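PDB 3D3Q: tRNA delta(2)-isopentenylpyrophosphate transferase from Staphylococcus epidermidis ATCC 12228, which probably catalyses transfer of a dimethylallyl group from dimethylallyl diphosphate onto adenine 37 of tRNAs that read codons beginning with uridine. Local coordinates for residues L226-Q231 / L252-I256. Sequence-based numbering, arbitrary orientation.
Sequences LFNEVQ and LVPVI
Glu-229 OE2, beside Val-230 on the helix 226-235, is gripped by the backbone N atoms of Asp-48 and Ile-49, while OE1 bonds to Tyr-249 OH and, weakly, to Gly-50 N. That carboxylate takes no part in the contact with 252-256, which is apolar. Leu-252 points its side chain at the helix, and CD1 fits against Leu-226, 3.6 Å from CG of that residue; Val-230 CG1 approaches the same methyl at 3.9 Å. One turn on, Ile-256 sends an extended chain (chi2 178°) back to Val-230, CD1 lying 3.4 Å from Val-230 CG2. This is a short helix-helix packing in an IPP transferase, an enzyme of the P-loop NTPase clan; the axes of the two short segments cross at -76° and come within 10.1 Å. The Leu-226 side chain is about 11 Å from that of Thr-16 in the probable substrate site. Phe-227, its CG anti to the backbone N (chi1 -171°), swings its ring across to the second helix. Ile-256 CG1 sits oblique to the ring, 3.7 Å from Phe-227 CZ, and Val-255 CG1 lies at the ring edge, although a clash makes this methyl's exact place doubtful. Met-262, at the start of the helix 262-286, touches both Phe-227 and Leu-252.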
loop_
_atom_site.group_PDB
_atom_site.type_symbol
_atom_site.label_atom_id
_atom_site.label_comp_id
_atom_site.label_asym_id
_atom_site.label_seq_id
_atom_site.Cartn_x
_atom_site.Cartn_y
_atom_site.Cartn_z
ATOM N N LEU A 226 -7.445 6.941 -21.426
ATOM C CA LEU A 226 -8.259 6.702 -20.226
ATOM C C LEU A 226 -9.710 7.073 -20.494
ATOM O O LEU A 226 -10.623 6.301 -20.209
ATOM C CB LEU A 226 -7.750 7.537 -19.040
ATOM C CG LEU A 226 -8.703 7.650 -17.842
ATOM C CD1 LEU A 226 -8.980 6.273 -17.268
ATOM C CD2 LEU A 226 -8.109 8.564 -16.778
ATOM N N PHE A 227 -9.914 8.266 -21.038
ATOM C CA PHE A 227 -11.255 8.726 -21.330
ATOM C C PHE A 227 -11.936 7.771 -22.311
ATOM O O PHE A 227 -13.117 7.469 -22.160
ATOM C CB PHE A 227 -11.213 10.148 -21.895
ATOM C CG PHE A 227 -12.564 10.795 -22.025
ATOM C CD1 PHE A 227 -13.391 10.501 -23.106
ATOM C CD2 PHE A 227 -13.023 11.674 -21.049
ATOM C CE1 PHE A 227 -14.661 11.078 -23.221
ATOM C CE2 PHE A 227 -14.287 12.258 -21.153
ATOM C CZ PHE A 227 -15.112 11.955 -22.242
ATOM N N ASN A 228 -11.198 7.280 -23.305
ATOM C CA ASN A 228 -11.787 6.364 -24.274
ATOM C C ASN A 228 -12.252 5.092 -23.564
ATOM O O ASN A 228 -13.269 4.495 -23.924
ATOM C CB ASN A 228 -10.778 5.998 -25.361
ATOM C CG ASN A 228 -11.417 5.238 -26.505
ATOM O OD1 ASN A 228 -10.733 4.618 -27.318
ATOM N ND2 ASN A 228 -12.741 5.286 -26.578
ATOM N N GLU A 229 -11.503 4.691 -22.546
ATOM C CA GLU A 229 -11.841 3.500 -21.800
ATOM C C GLU A 229 -13.145 3.692 -21.030
ATOM O O GLU A 229 -14.065 2.882 -21.165
ATOM C CB GLU A 229 -10.714 3.149 -20.841
ATOM C CG GLU A 229 -10.704 1.711 -20.368
ATOM C CD GLU A 229 -9.566 1.455 -19.412
ATOM O OE1 GLU A 229 -9.686 1.872 -18.238
ATOM O OE2 GLU A 229 -8.546 0.862 -19.830
ATOM N N VAL A 230 -13.242 4.756 -20.232
ATOM C CA VAL A 230 -14.461 4.987 -19.464
ATOM C C VAL A 230 -15.653 5.133 -20.393
ATOM O O VAL A 230 -16.797 4.977 -19.974
ATOM C CB VAL A 230 -14.377 6.248 -18.583
ATOM C CG1 VAL A 230 -13.092 6.258 -17.792
ATOM C CG2 VAL A 230 -14.505 7.474 -19.423
ATOM N N GLN A 231 -15.382 5.422 -21.660
ATOM C CA GLN A 231 -16.449 5.570 -22.642
ATOM C C GLN A 231 -16.998 4.208 -23.008
ATOM O O GLN A 231 -18.202 4.029 -23.084
ATOM C CB GLN A 231 -15.932 6.263 -23.902
ATOM C CG GLN A 231 -15.754 7.771 -23.780
ATOM C CD GLN A 231 -15.434 8.415 -25.125
ATOM O OE1 GLN A 231 -14.412 8.109 -25.742
ATOM N NE2 GLN A 231 -16.311 9.308 -25.584
ATOM N N LEU A 252 -14.727 11.173 -14.518
ATOM C CA LEU A 252 -14.896 11.287 -15.954
ATOM C C LEU A 252 -16.293 10.957 -16.453
ATOM O O LEU A 252 -16.675 11.395 -17.527
ATOM C CB LEU A 252 -13.866 10.411 -16.674
ATOM C CG LEU A 252 -12.388 10.736 -16.399
ATOM C CD1 LEU A 252 -11.482 9.767 -17.153
ATOM C CD2 LEU A 252 -12.080 12.152 -16.815
ATOM N N VAL A 253 -17.069 10.189 -15.701
ATOM C CA VAL A 253 -18.414 9.858 -16.180
ATOM C C VAL A 253 -19.243 11.113 -16.446
ATOM O O VAL A 253 -19.900 11.220 -17.477
ATOM C CB VAL A 253 -19.193 8.944 -15.188
ATOM C CG1 VAL A 253 -20.579 8.641 -15.733
ATOM C CG2 VAL A 253 -18.443 7.646 -14.981
ATOM N N PRO A 254 -19.216 12.086 -15.519
ATOM C CA PRO A 254 -19.976 13.333 -15.677
ATOM C C PRO A 254 -19.610 14.131 -16.928
ATOM O O PRO A 254 -20.478 14.706 -17.585
ATOM C CB PRO A 254 -19.651 14.103 -14.393
ATOM C CG PRO A 254 -19.436 13.018 -13.403
ATOM C CD PRO A 254 -18.591 12.040 -14.186
ATOM N N VAL A 255 -18.325 14.155 -17.256
ATOM C CA VAL A 255 -17.862 14.894 -18.415
ATOM C C VAL A 255 -18.343 14.243 -19.721
ATOM O O VAL A 255 -18.429 14.896 -20.762
ATOM C CB VAL A 255 -16.300 15.059 -18.378
ATOM C CG1 VAL A 255 -15.627 13.726 -18.552
ATOM C CG2 VAL A 255 -15.851 16.031 -19.447
ATOM N N ILE A 256 -18.692 12.966 -19.646
ATOM C CA ILE A 256 -19.185 12.243 -20.806
ATOM C C ILE A 256 -20.633 12.640 -21.080
ATOM O O ILE A 256 -21.144 12.491 -22.194
ATOM C CB ILE A 256 -19.142 10.736 -20.575
ATOM C CG1 ILE A 256 -17.722 10.308 -20.248
ATOM C CG2 ILE A 256 -19.611 10.004 -21.810
ATOM C CD1 ILE A 256 -17.602 8.815 -19.965
#